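Local coordinates for fibronectin type-III domain-containing protein (Caldanaerobacter subterraneus subsp. tengcongensis, PDB 7JGU) that is of unknown function but contributes an FN3-like beta-sandwich domain, extremely heat-stable in its natural form, to a longer protein of a thermophilic bacterium, at residues Trp11-Pro16 / Thr21-Trp26; Tyr34-Leu39 / Tyr45-Ser50; Tyr56-Leu61 / Tyr67-Ile72; Leu71-Val74 / Pro79-Phe82. All coordinates share one frame; numbering follows the deposited sequence. Where two conformers were deposited one is given.

Contact 1 (Trp11-Pro16 / Thr21-Trp26); sequences WVESIP and TLLLTW. Unlike the reference sequence in segment 21-26: Leu23 (reference Arg), Thr25 (reference Arg).
Strands 11-15 and 21-25 form the first beta hairpin of the fibronectin type III sandwich, antiparallel strands whose axes come within 4.6 Å of each other in these segments. Two hydrogen-bonded pairs carry the ladder. In the first, Trp11 and Thr25 exchange N-H...O bonds in both directions, with Trp11 N to Thr25 O at 2.9 Å and nearly linear; in the second, Glu13 and Leu23 do the same, Glu13 N meeting Leu23 O at 2.8 Å. Between them, Val12 and Leu24 make a non-hydrogen-bonded pair.

Trp11, Glu13, Leu23 and Thr25 share the outer face. In one of its two conformers, Thr25 makes its methyl the meeting point: CG2 comes obliquely to the Trp11 indole, 3.9 Å from CE3, and the extended Glu13 chain brings OE2 to 3.4 Å from Thr25 CG2. With OG1 anti to the backbone N (chi1 -166°), Thr25 aims its hydroxyl away from this cluster, to the carbonyl of Leu54. Leu23 and Thr25 both replace arginines of the natural sequence, so positive charges that could have reached Glu13 are probably missing here.

On the inner face Val12 CG1 packs 3.8 Å from Leu22 CD1. Near the turn a water accepts from Ile15 N and probably donates to Thr21 O. Strand 55-58 continues the sheet beyond 21-25, while Val12, Leu22 and Leu24 face strand 66-75 of the other sheet, Val12 and Leu24 resting on Phe69.

Contact 2 (Tyr34-Leu39 / Tyr45-Ser50); sequences YYEIYL and YKFIAS
The Phe47 ring has the backbone N of Ala49 over one face, displaced from the ring centre, and Glu36 CG and Ser50 OG at its edge. In one of its two conformers Glu36 stands its carboxylate almost perpendicular to that ring, their planes 82° apart, with OE2 beside Phe47 CD1. These groups sit on the hairpin of strands 34-41 and 44-51 in the four-stranded sheet of the fibronectin type III fold, at a classic beta bulge: two residues, Ile48 and Ala49, stand opposite the single Ile37, and Ile37 O accepts a bond from Ile48 N at 2.9 Å and a weak one from Ala49 N.

Tyr38, its CG anti to the carbonyl carbon (chi1 -60°), lays its ring obliquely along the opposite strand, CD2 3.6 Å from Phe47 CA and CB 3.9 Å from Tyr45 CB. Cutting this side chain back to an alanine would probably uncover the main chain at Phe47 and open a gap where the ring now lies.

On the face shared by Ile37, Leu39 and Ala49, Ile37 and Ala49 touch Tyr56 of the other sheet. Beyond the bulge the ladder resumes with Leu39 N to Lys46 O, and Ile48, in one of two conformers, packs its CG1 3.8 Å from Leu39 CB.

Contact 3 (Tyr56-Leu61 / Tyr67-Ile72); sequences YYVTNL and YTFALI. Unlike the reference sequence in segment 67-72: Ile72 (reference Arg).
Between the two sheets of the fibronectin type III sandwich, strand 55-58 of one, with the loop that follows it, meets strand 66-75 of the other, the contact running from the core at Val58 and Phe69 to its margin at Leu61 and Tyr67. No hydrogen bond joins segments 56-61 and 67-72; the nearest CA atoms, those of Leu61 and Tyr67, are 8.9 Å apart, so the contact is made by side chains reaching between the sheets.

Leu61 and Tyr67 make most of it, running antiparallel alongside one another. Leu61 CD2 sits over one face of the Tyr67 ring, 3.9 Å from its centroid and 21° off the normal, a CH-pi contact. The leucine's other carbons extend the cover: CB lies 3.8 Å from Tyr67 CE2, and CD1 approaches the same side of the ring at CD2 and CE2. Tyr67 OH bonds to the backbone N of Ser62, the residue directly after Leu61, which fixes the far end of the ring beside the loop and helps hold that face against the leucine.

Leu22 of strand 21-25 touches both Leu61 and Tyr67, and Leu24 touches both Val58 and Phe69, so the neighbouring strand backs each pair.

Val58 and Phe69 reach toward each other from the two sheets. A chi1 of 179° turns both methyls of Val58 to the outer end of the phenyl ring, each 4.1 Å from Phe69 CE1.

Contact 4 (Leu71-Val74 / Pro79-Phe82); sequences LIAV and PSNF. Unlike the reference sequence in segment 71-74: Ile72 (reference Arg).
In one of its two conformers, Ile72 lays CG2 over one face of the Phe82 ring, 3.6 Å from its centroid and 22° off the normal, a CH-pi contact offset toward the CD1 and CE1 side. The two side chains run alongside each other, pointing the same way. Ile72 CD1 reaches the other way, to 4.2 Å from Pro79 CB. The torsion behind this split in that conformer, chi1 42°, places CG1 between the backbone N and the carbonyl carbon and CG2 beside the N. This isoleucine replaces an arginine of the natural sequence.

The backbone next to this cluster is held through Ser80. Its N bonds to Ala73 O at 2.8 Å, and the return bond expected of a regular ladder is replaced: Ala73 N donates to Ser80 OG at 3.0 Å, almost straight. The same hydroxyl donates to Asn81 O at 2.8 Å, so one side chain joins the two segments and also grips the carbonyl of the next residue. An alanine in place of Ser80 would probably leave Ala73 N and Asn81 O without the hydroxyl that joins them.

Farther out, Val74 and Pro79 form a non-hydrogen-bonded antiparallel pair. The segments belong to the hairpin of strands 66-75 and 78-88, the latter at the sheet's edge. Strand 34-41 flanks 66-75 on its other side, where Ile72 touches Glu36, and Phe82 meets Tyr45 of strand 44-51 edge-to-face.

Contact 3 is the one that crosses the sandwich: apolar between its segments, closest to the chain's centre and partly buried, with Val58 and Phe69 buried and Leu61 and Tyr67 partly exposed. The other three are hairpins within a sheet, contact 1 in the three-stranded one and contacts 2 and 4 in the four-stranded one. Contact 1 is a surface contact with a regular ladder, whereas contacts 2 and 4 are partly buried and irregular, one through a bulge, the other through a serine hydroxyl standing in for a main-chain acceptor. Contacts 3 and 4 share Leu71 and Ile72. Backbone pairing joins contact 3 to contact 1 through strands 21-25 and 55-58, and to contact 2 through 34-41 and 66-75.

Contact 1 (Trp11-Pro16 / Thr21-Trp26)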
loop_
_atom_site.group_PDB
_atom_site.type_symbol
_atom_site.label_atom_id
_atom_site.label_comp_id
_atom_site.label_asym_id
_atom_site.label_seq_id
_atom_site.Cartn_x
_atom_site.Cartn_y
_atom_site.Cartn_z
ATOM N N TRP A 11 -1.199 0.391 7.129
ATOM C CA TRP A 11 -0.610 -0.738 7.825
ATOM C C TRP A 11 -0.424 -1.893 6.862
ATOM O O TRP A 11 -1.247 -2.126 5.980
ATOM C CB TRP A 11 -1.533 -1.187 8.953
ATOM C CG TRP A 11 -1.817 -0.091 9.945
ATOM C CD1 TRP A 11 -0.962 0.899 10.348
ATOM C CD2 TRP A 11 -3.043 0.142 10.640
ATOM N NE1 TRP A 11 -1.576 1.720 11.247
ATOM C CE2 TRP A 11 -2.865 1.290 11.441
ATOM C CE3 TRP A 11 -4.287 -0.497 10.649
ATOM C CZ2 TRP A 11 -3.870 1.794 12.261
ATOM C CZ3 TRP A 11 -5.289 0.011 11.455
ATOM C CH2 TRP A 11 -5.077 1.144 12.254
ATOM N N VAL A 12 0.650 -2.637 7.075
ATOM C CA VAL A 12 0.970 -3.814 6.292
ATOM C C VAL A 12 0.898 -4.975 7.266
ATOM O O VAL A 12 1.646 -5.004 8.247
ATOM C CB VAL A 12 2.359 -3.690 5.659
ATOM C CG1 VAL A 12 2.721 -4.942 4.878
ATOM C CG2 VAL A 12 2.435 -2.470 4.758
ATOM N N GLU A 13 -0.018 -5.902 7.020
ATOM C CA GLU A 13 -0.396 -6.915 7.986
ATOM C C GLU A 13 -0.122 -8.303 7.433
ATOM O O GLU A 13 -0.255 -8.560 6.233
ATOM C CB GLU A 13 -1.883 -6.790 8.356
ATOM C CG GLU A 13 -2.221 -5.516 9.129
ATOM C CD GLU A 13 -3.705 -5.213 9.130
ATOM O OE1 GLU A 13 -4.489 -6.114 8.765
ATOM O OE2 GLU A 13 -4.086 -4.077 9.488
ATOM N N SER A 14 0.273 -9.189 8.334
ATOM C CA SER A 14 0.488 -10.576 7.985
ATOM C C SER A 14 -0.852 -11.277 7.826
ATOM O O SER A 14 -1.879 -10.845 8.369
ATOM C CB SER A 14 1.287 -11.270 9.087
ATOM O OG SER A 14 0.510 -11.382 10.266
ATOM N N ILE A 15 -0.837 -12.347 7.052
ATOM C CA ILE A 15 -1.982 -13.238 6.889
ATOM C C ILE A 15 -1.595 -14.537 7.571
ATOM O O ILE A 15 -0.498 -15.052 7.321
ATOM C CB ILE A 15 -2.285 -13.456 5.396
ATOM C CG1 ILE A 15 -2.807 -12.146 4.790
ATOM C CG2 ILE A 15 -3.289 -14.541 5.179
ATOM C CD1 ILE A 15 -2.223 -11.822 3.453
ATOM N N PRO A 16 -2.446 -15.099 8.429
ATOM C CA PRO A 16 -1.987 -16.180 9.318
ATOM C C PRO A 16 -1.477 -17.392 8.550
ATOM O O PRO A 16 -2.175 -17.955 7.707
ATOM C CB PRO A 16 -3.230 -16.500 10.155
ATOM C CG PRO A 16 -4.390 -15.852 9.428
ATOM C CD PRO A 16 -3.836 -14.685 8.698
ATOM N N THR A 21 2.210 -13.524 1.081
ATOM C CA THR A 21 1.173 -12.526 0.879
ATOM C C THR A 21 1.227 -11.561 2.040
ATOM O O THR A 21 1.502 -11.951 3.172
ATOM C CB THR A 21 -0.218 -13.194 0.896
ATOM O OG1 THR A 21 -0.217 -14.373 0.078
ATOM C CG2 THR A 21 -1.285 -12.236 0.422
ATOM N N LEU A 22 0.925 -10.296 1.750
ATOM C CA LEU A 22 0.724 -9.283 2.777
ATOM C C LEU A 22 -0.574 -8.548 2.489
ATOM O O LEU A 22 -0.941 -8.358 1.325
ATOM C CB LEU A 22 1.882 -8.280 2.810
ATOM C CG LEU A 22 3.197 -8.860 3.346
ATOM C CD1 LEU A 22 4.349 -7.884 3.093
ATOM C CD2 LEU A 22 3.077 -9.198 4.819
ATOM N N LEU A 23 -1.253 -8.126 3.553
ATOM C CA LEU A 23 -2.500 -7.380 3.450
ATOM C C LEU A 23 -2.230 -5.935 3.809
ATOM O O LEU A 23 -1.827 -5.628 4.929
ATOM C CB LEU A 23 -3.548 -7.978 4.372
ATOM C CG LEU A 23 -4.868 -7.206 4.418
ATOM C CD1 LEU A 23 -5.506 -7.090 3.051
ATOM C CD2 LEU A 23 -5.834 -7.898 5.357
ATOM N N LEU A 24 -2.388 -5.070 2.844
ATOM C CA LEU A 24 -2.267 -3.637 3.075
ATOM C C LEU A 24 -3.639 -3.058 3.375
ATOM O O LEU A 24 -4.617 -3.401 2.722
ATOM C CB LEU A 24 -1.735 -2.967 1.807
ATOM C CG LEU A 24 -0.236 -3.071 1.564
ATOM C CD1 LEU A 24 0.273 -4.501 1.633
ATOM C CD2 LEU A 24 0.125 -2.434 0.239
ATOM N N THR A 25 -3.700 -2.155 4.344
ATOM C CA THR A 25 -4.950 -1.478 4.635
ATOM C C THR A 25 -4.659 -0.039 5.021
ATOM O O THR A 25 -3.554 0.303 5.452
ATOM C CB THR A 25 -5.749 -2.169 5.737
ATOM O OG1 THR A 25 -7.083 -1.653 5.726
ATOM C CG2 THR A 25 -5.141 -1.898 7.085
ATOM N N TRP A 26 -5.663 0.807 4.854
ATOM C CA TRP A 26 -5.507 2.226 5.129
ATOM C C TRP A 26 -6.882 2.819 5.405
ATOM O O TRP A 26 -7.918 2.206 5.155
ATOM C CB TRP A 26 -4.803 2.963 3.968
ATOM C CG TRP A 26 -5.474 2.733 2.661
ATOM C CD1 TRP A 26 -6.490 3.461 2.119
ATOM C CD2 TRP A 26 -5.206 1.677 1.727
ATOM N NE1 TRP A 26 -6.869 2.928 0.935
ATOM C CE2 TRP A 26 -6.091 1.844 0.650
ATOM C CE3 TRP A 26 -4.308 0.611 1.705
ATOM C CZ2 TRP A 26 -6.122 0.990 -0.430
ATOM C CZ3 TRP A 26 -4.327 -0.225 0.623
ATOM C CH2 TRP A 26 -5.237 -0.048 -0.421
HETATM O O HOH W 1 1.541 -12.797 5.722
#

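Contact 2 (Tyr34-Leu39 / Tyr45-Ser50)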
loop_
_atom_site.group_PDB
_atom_site.type_symbol
_atom_site.label_atom_id
_atom_site.label_comp_id
_atom_site.label_asym_id
_atom_site.label_seq_id
_atom_site.Cartn_x
_atom_site.Cartn_y
_atom_site.Cartn_z
ATOM N N TYR A 34 -9.554 6.981 -5.842
ATOM C CA TYR A 34 -8.892 5.684 -5.808
ATOM C C TYR A 34 -7.558 5.867 -5.117
ATOM O O TYR A 34 -7.165 6.977 -4.758
ATOM C CB TYR A 34 -8.764 5.058 -7.194
ATOM C CG TYR A 34 -7.830 5.717 -8.165
ATOM C CD1 TYR A 34 -8.266 6.733 -8.999
ATOM C CD2 TYR A 34 -6.530 5.276 -8.311
ATOM C CE1 TYR A 34 -7.423 7.301 -9.927
ATOM C CE2 TYR A 34 -5.684 5.840 -9.237
ATOM C CZ TYR A 34 -6.130 6.847 -10.035
ATOM O OH TYR A 34 -5.265 7.388 -10.967
ATOM N N TYR A 35 -6.871 4.743 -4.928
ATOM C CA TYR A 35 -5.581 4.673 -4.275
ATOM C C TYR A 35 -4.639 3.886 -5.169
ATOM O O TYR A 35 -5.071 2.982 -5.886
ATOM C CB TYR A 35 -5.699 3.972 -2.919
ATOM C CG TYR A 35 -6.721 4.585 -2.009
ATOM C CD1 TYR A 35 -8.047 4.187 -2.057
ATOM C CD2 TYR A 35 -6.377 5.586 -1.129
ATOM C CE1 TYR A 35 -9.009 4.769 -1.226
ATOM C CE2 TYR A 35 -7.327 6.167 -0.296
ATOM C CZ TYR A 35 -8.636 5.759 -0.352
ATOM O OH TYR A 35 -9.586 6.339 0.473
ATOM N N GLU A 36 -3.360 4.236 -5.110
ATOM C CA GLU A 36 -2.343 3.544 -5.883
ATOM C C GLU A 36 -1.218 3.117 -4.961
ATOM O O GLU A 36 -0.776 3.892 -4.114
ATOM C CB GLU A 36 -1.801 4.427 -7.009
ATOM C CG GLU A 36 -1.077 3.670 -8.103
ATOM C CD GLU A 36 -0.964 4.435 -9.401
ATOM O OE1 GLU A 36 -1.583 5.513 -9.543
ATOM O OE2 GLU A 36 -0.243 3.950 -10.292
ATOM N N ILE A 37 -0.786 1.877 -5.118
ATOM C CA ILE A 37 0.217 1.254 -4.281
ATOM C C ILE A 37 1.450 0.960 -5.102
ATOM O O ILE A 37 1.359 0.429 -6.212
ATOM C CB ILE A 37 -0.339 -0.075 -3.731
ATOM C CG1 ILE A 37 -1.668 0.140 -3.015
ATOM C CG2 ILE A 37 0.705 -0.774 -2.881
ATOM C CD1 ILE A 37 -2.449 -1.157 -2.856
ATOM N N TYR A 38 2.600 1.216 -4.495
ATOM C CA TYR A 38 3.908 0.958 -5.074
ATOM C C TYR A 38 4.737 0.131 -4.106
ATOM O O TYR A 38 4.614 0.263 -2.892
ATOM C CB TYR A 38 4.650 2.267 -5.336
ATOM C CG TYR A 38 3.914 3.183 -6.281
ATOM C CD1 TYR A 38 2.892 3.994 -5.820
ATOM C CD2 TYR A 38 4.238 3.226 -7.625
ATOM C CE1 TYR A 38 2.208 4.823 -6.680
ATOM C CE2 TYR A 38 3.560 4.068 -8.502
ATOM C CZ TYR A 38 2.546 4.861 -8.016
ATOM O OH TYR A 38 1.869 5.712 -8.850
ATOM N N LEU A 39 5.609 -0.695 -4.664
ATOM C CA LEU A 39 6.649 -1.372 -3.918
ATOM C C LEU A 39 7.885 -0.488 -3.891
ATOM O O LEU A 39 8.316 0.024 -4.925
ATOM C CB LEU A 39 6.984 -2.684 -4.622
ATOM C CG LEU A 39 8.126 -3.467 -3.997
ATOM C CD1 LEU A 39 7.707 -3.984 -2.647
ATOM C CD2 LEU A 39 8.550 -4.611 -4.897
ATOM N N TYR A 45 10.217 3.476 -6.596
ATOM C CA TYR A 45 8.840 3.026 -6.458
ATOM C C TYR A 45 8.448 2.269 -7.716
ATOM O O TYR A 45 8.615 2.783 -8.827
ATOM C CB TYR A 45 7.911 4.228 -6.314
ATOM C CG TYR A 45 7.965 4.971 -4.991
ATOM C CD1 TYR A 45 8.818 4.602 -3.956
ATOM C CD2 TYR A 45 7.129 6.049 -4.785
ATOM C CE1 TYR A 45 8.820 5.295 -2.741
ATOM C CE2 TYR A 45 7.139 6.744 -3.593
ATOM C CZ TYR A 45 7.971 6.361 -2.578
ATOM O OH TYR A 45 7.947 7.063 -1.391
ATOM N N LYS A 46 7.910 1.066 -7.544
ATOM C CA LYS A 46 7.466 0.222 -8.642
ATOM C C LYS A 46 5.980 -0.060 -8.469
ATOM O O LYS A 46 5.550 -0.535 -7.421
ATOM C CB LYS A 46 8.279 -1.074 -8.669
ATOM C CG LYS A 46 9.780 -0.820 -8.813
ATOM C CD LYS A 46 10.598 -2.095 -8.912
ATOM C CE LYS A 46 12.071 -1.770 -9.119
ATOM N NZ LYS A 46 12.945 -2.977 -9.086
ATOM N N PHE A 47 5.196 0.251 -9.489
ATOM C CA PHE A 47 3.756 0.102 -9.406
ATOM C C PHE A 47 3.346 -1.317 -9.061
ATOM O O PHE A 47 3.845 -2.282 -9.642
ATOM C CB PHE A 47 3.140 0.472 -10.759
ATOM C CG PHE A 47 1.684 0.147 -10.851
ATOM C CD1 PHE A 47 0.738 1.011 -10.305
ATOM C CD2 PHE A 47 1.240 -1.032 -11.442
ATOM C CE1 PHE A 47 -0.612 0.719 -10.380
ATOM C CE2 PHE A 47 -0.100 -1.339 -11.494
ATOM C CZ PHE A 47 -1.031 -0.461 -10.981
ATOM N N ILE A 48 2.396 -1.434 -8.140
ATOM C CA ILE A 48 1.777 -2.699 -7.773
ATOM C C ILE A 48 0.314 -2.777 -8.216
ATOM O O ILE A 48 -0.089 -3.727 -8.886
ATOM C CB ILE A 48 1.911 -2.976 -6.258
ATOM C CG1 ILE A 48 3.381 -3.165 -5.880
ATOM C CG2 ILE A 48 1.094 -4.200 -5.886
ATOM C CD1 ILE A 48 3.995 -4.478 -6.347
ATOM N N ALA A 49 -0.503 -1.792 -7.831
ATOM C CA ALA A 49 -1.930 -1.893 -8.084
ATOM C C ALA A 49 -2.600 -0.557 -7.825
ATOM O O ALA A 49 -2.063 0.295 -7.113
ATOM C CB ALA A 49 -2.598 -2.948 -7.212
ATOM N N SER A 50 -3.793 -0.400 -8.402
ATOM C CA SER A 50 -4.715 0.681 -8.080
ATOM C C SER A 50 -6.011 0.066 -7.574
ATOM O O SER A 50 -6.443 -0.971 -8.068
ATOM C CB SER A 50 -5.032 1.532 -9.317
ATOM O OG SER A 50 -3.856 2.118 -9.835
#

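Contact 3 (Tyr56-Leu61 / Tyr67-Ile72)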
loop_
_atom_site.group_PDB
_atom_site.type_symbol
_atom_site.label_atom_id
_atom_site.label_comp_id
_atom_site.label_asym_id
_atom_site.label_seq_id
_atom_site.Cartn_x
_atom_site.Cartn_y
_atom_site.Cartn_z
ATOM N N TYR A 56 -5.796 -4.177 0.253
ATOM C CA TYR A 56 -5.318 -4.851 -0.950
ATOM C C TYR A 56 -4.356 -5.958 -0.555
ATOM O O TYR A 56 -3.447 -5.722 0.236
ATOM C CB TYR A 56 -4.602 -3.854 -1.891
ATOM C CG TYR A 56 -4.414 -4.401 -3.284
ATOM C CD1 TYR A 56 -5.414 -4.257 -4.246
ATOM C CD2 TYR A 56 -3.263 -5.075 -3.645
ATOM C CE1 TYR A 56 -5.274 -4.759 -5.516
ATOM C CE2 TYR A 56 -3.123 -5.610 -4.926
ATOM C CZ TYR A 56 -4.139 -5.449 -5.850
ATOM O OH TYR A 56 -4.001 -5.967 -7.112
ATOM N N TYR A 57 -4.552 -7.140 -1.120
ATOM C CA TYR A 57 -3.649 -8.261 -0.901
ATOM C C TYR A 57 -2.544 -8.246 -1.942
ATOM O O TYR A 57 -2.818 -8.300 -3.139
ATOM C CB TYR A 57 -4.405 -9.582 -1.021
ATOM C CG TYR A 57 -5.281 -9.914 0.140
ATOM C CD1 TYR A 57 -4.782 -10.591 1.241
ATOM C CD2 TYR A 57 -6.617 -9.565 0.138
ATOM C CE1 TYR A 57 -5.590 -10.911 2.306
ATOM C CE2 TYR A 57 -7.436 -9.879 1.187
ATOM C CZ TYR A 57 -6.915 -10.558 2.274
ATOM O OH TYR A 57 -7.719 -10.882 3.333
ATOM N N VAL A 58 -1.305 -8.114 -1.490
ATOM C CA VAL A 58 -0.147 -8.209 -2.369
ATOM C C VAL A 58 0.349 -9.637 -2.300
ATOM O O VAL A 58 0.722 -10.126 -1.230
ATOM C CB VAL A 58 0.947 -7.200 -1.989
ATOM C CG1 VAL A 58 2.146 -7.338 -2.903
ATOM C CG2 VAL A 58 0.382 -5.783 -2.018
ATOM N N THR A 59 0.341 -10.299 -3.438
ATOM C CA THR A 59 0.582 -11.728 -3.503
ATOM C C THR A 59 1.911 -12.010 -4.185
ATOM O O THR A 59 2.588 -11.109 -4.689
ATOM C CB THR A 59 -0.531 -12.417 -4.300
ATOM O OG1 THR A 59 -0.560 -11.856 -5.620
ATOM C CG2 THR A 59 -1.875 -12.228 -3.636
ATOM N N ASN A 60 2.275 -13.291 -4.181
ATOM C CA ASN A 60 3.485 -13.783 -4.839
ATOM C C ASN A 60 4.741 -13.101 -4.307
ATOM O O ASN A 60 5.688 -12.825 -5.049
ATOM C CB ASN A 60 3.366 -13.689 -6.358
ATOM C CG ASN A 60 2.251 -14.564 -6.892
ATOM O OD1 ASN A 60 2.026 -15.668 -6.393
ATOM N ND2 ASN A 60 1.537 -14.074 -7.893
ATOM N N LEU A 61 4.766 -12.879 -3.004
ATOM C CA LEU A 61 5.933 -12.355 -2.317
ATOM C C LEU A 61 6.846 -13.490 -1.872
ATOM O O LEU A 61 6.446 -14.655 -1.815
ATOM C CB LEU A 61 5.493 -11.530 -1.104
ATOM C CG LEU A 61 4.646 -10.304 -1.452
ATOM C CD1 LEU A 61 4.227 -9.608 -0.178
ATOM C CD2 LEU A 61 5.377 -9.354 -2.377
ATOM N N TYR A 67 9.202 -5.994 3.332
ATOM C CA TYR A 67 8.640 -5.255 2.221
ATOM C C TYR A 67 8.175 -3.898 2.708
ATOM O O TYR A 67 7.521 -3.787 3.745
ATOM C CB TYR A 67 7.462 -6.008 1.607
ATOM C CG TYR A 67 7.892 -7.202 0.799
ATOM C CD1 TYR A 67 8.357 -7.057 -0.498
ATOM C CD2 TYR A 67 7.850 -8.473 1.332
ATOM C CE1 TYR A 67 8.752 -8.144 -1.244
ATOM C CE2 TYR A 67 8.249 -9.561 0.591
ATOM C CZ TYR A 67 8.701 -9.394 -0.686
ATOM O OH TYR A 67 9.100 -10.491 -1.414
ATOM N N THR A 68 8.471 -2.885 1.923
ATOM C CA THR A 68 8.008 -1.532 2.166
ATOM C C THR A 68 7.171 -1.107 0.981
ATOM O O THR A 68 7.568 -1.319 -0.174
ATOM C CB THR A 68 9.181 -0.579 2.379
ATOM O OG1 THR A 68 9.967 -1.033 3.491
ATOM C CG2 THR A 68 8.685 0.825 2.666
ATOM N N PHE A 69 6.037 -0.481 1.274
ATOM C CA PHE A 69 5.100 -0.025 0.262
ATOM C C PHE A 69 4.842 1.459 0.415
ATOM O O PHE A 69 4.922 1.998 1.505
ATOM C CB PHE A 69 3.775 -0.784 0.359
ATOM C CG PHE A 69 3.922 -2.267 0.187
ATOM C CD1 PHE A 69 3.938 -2.821 -1.076
ATOM C CD2 PHE A 69 4.103 -3.102 1.280
ATOM C CE1 PHE A 69 4.104 -4.184 -1.248
ATOM C CE2 PHE A 69 4.269 -4.465 1.105
ATOM C CZ PHE A 69 4.258 -4.998 -0.151
ATOM N N ALA A 70 4.506 2.093 -0.696
ATOM C CA ALA A 70 4.114 3.495 -0.745
ATOM C C ALA A 70 2.695 3.579 -1.279
ATOM O O ALA A 70 2.309 2.826 -2.167
ATOM C CB ALA A 70 5.054 4.319 -1.606
ATOM N N LEU A 71 1.917 4.488 -0.719
ATOM C CA LEU A 71 0.503 4.639 -1.019
ATOM C C LEU A 71 0.208 6.100 -1.283
ATOM O O LEU A 71 0.732 6.974 -0.596
ATOM C CB LEU A 71 -0.294 4.196 0.199
ATOM C CG LEU A 71 -1.797 4.339 0.168
ATOM C CD1 LEU A 71 -2.446 3.335 -0.763
ATOM C CD2 LEU A 71 -2.341 4.163 1.585
ATOM N N ILE A 72 -0.615 6.344 -2.303
ATOM C CA ILE A 72 -1.188 7.660 -2.562
ATOM C C ILE A 72 -2.692 7.530 -2.732
ATOM O O ILE A 72 -3.210 6.480 -3.129
ATOM C CB ILE A 72 -0.608 8.356 -3.800
ATOM C CG1 ILE A 72 -0.433 7.372 -4.962
ATOM C CG2 ILE A 72 0.700 8.975 -3.453
ATOM C CD1 ILE A 72 -0.299 8.042 -6.329
#

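Contact 4 (Leu71-Val74 / Pro79-Phe82)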
loop_
_atom_site.group_PDB
_atom_site.type_symbol
_atom_site.label_atom_id
_atom_site.label_comp_id
_atom_site.label_asym_id
_atom_site.label_seq_id
_atom_site.Cartn_x
_atom_site.Cartn_y
_atom_site.Cartn_z
ATOM N N LEU A 71 1.917 4.488 -0.719
ATOM C CA LEU A 71 0.503 4.639 -1.019
ATOM C C LEU A 71 0.208 6.100 -1.283
ATOM O O LEU A 71 0.732 6.974 -0.596
ATOM C CB LEU A 71 -0.294 4.196 0.199
ATOM C CG LEU A 71 -1.797 4.339 0.168
ATOM C CD1 LEU A 71 -2.446 3.335 -0.763
ATOM C CD2 LEU A 71 -2.341 4.163 1.585
ATOM N N ILE A 72 -0.615 6.344 -2.303
ATOM C CA ILE A 72 -1.188 7.660 -2.562
ATOM C C ILE A 72 -2.692 7.530 -2.732
ATOM O O ILE A 72 -3.210 6.480 -3.129
ATOM C CB ILE A 72 -0.608 8.356 -3.800
ATOM C CG1 ILE A 72 -0.433 7.372 -4.962
ATOM C CG2 ILE A 72 0.700 8.975 -3.453
ATOM C CD1 ILE A 72 -0.299 8.042 -6.329
ATOM N N ALA A 73 -3.387 8.636 -2.473
ATOM C CA ALA A 73 -4.788 8.785 -2.832
ATOM C C ALA A 73 -4.844 9.710 -4.042
ATOM O O ALA A 73 -4.047 10.636 -4.155
ATOM C CB ALA A 73 -5.567 9.409 -1.688
ATOM N N VAL A 74 -5.815 9.477 -4.923
ATOM C CA VAL A 74 -5.875 10.182 -6.200
ATOM C C VAL A 74 -7.307 10.611 -6.487
ATOM O O VAL A 74 -8.263 9.884 -6.199
ATOM C CB VAL A 74 -5.374 9.267 -7.331
ATOM C CG1 VAL A 74 -5.245 10.046 -8.621
ATOM C CG2 VAL A 74 -4.048 8.617 -6.968
ATOM N N PRO A 79 -2.844 13.752 -7.175
ATOM C CA PRO A 79 -2.600 12.832 -6.060
ATOM C C PRO A 79 -2.298 13.557 -4.765
ATOM O O PRO A 79 -1.885 14.716 -4.765
ATOM C CB PRO A 79 -1.355 12.081 -6.542
ATOM C CG PRO A 79 -0.588 13.139 -7.308
ATOM C CD PRO A 79 -1.614 14.048 -7.928
ATOM N N SER A 80 -2.492 12.861 -3.651
ATOM C CA SER A 80 -1.965 13.289 -2.369
ATOM C C SER A 80 -0.455 13.065 -2.331
ATOM O O SER A 80 0.141 12.551 -3.268
ATOM C CB SER A 80 -2.590 12.430 -1.269
ATOM O OG SER A 80 -2.113 11.081 -1.337
ATOM N N ASN A 81 0.175 13.444 -1.217
ATOM C CA ASN A 81 1.542 12.998 -0.972
ATOM C C ASN A 81 1.580 11.490 -0.689
ATOM O O ASN A 81 0.562 10.862 -0.379
ATOM C CB ASN A 81 2.156 13.749 0.212
ATOM C CG ASN A 81 2.604 15.154 -0.155
ATOM O OD1 ASN A 81 2.409 15.613 -1.285
ATOM N ND2 ASN A 81 3.203 15.849 0.804
ATOM N N PHE A 82 2.773 10.913 -0.794
ATOM C CA PHE A 82 2.988 9.505 -0.520
ATOM C C PHE A 82 3.143 9.232 0.972
ATOM O O PHE A 82 3.748 10.022 1.706
ATOM C CB PHE A 82 4.297 9.047 -1.164
ATOM C CG PHE A 82 4.237 8.883 -2.646
ATOM C CD1 PHE A 82 3.757 7.716 -3.207
ATOM C CD2 PHE A 82 4.691 9.881 -3.480
ATOM C CE1 PHE A 82 3.706 7.564 -4.586
ATOM C CE2 PHE A 82 4.653 9.728 -4.842
ATOM C CZ PHE A 82 4.166 8.560 -5.395
#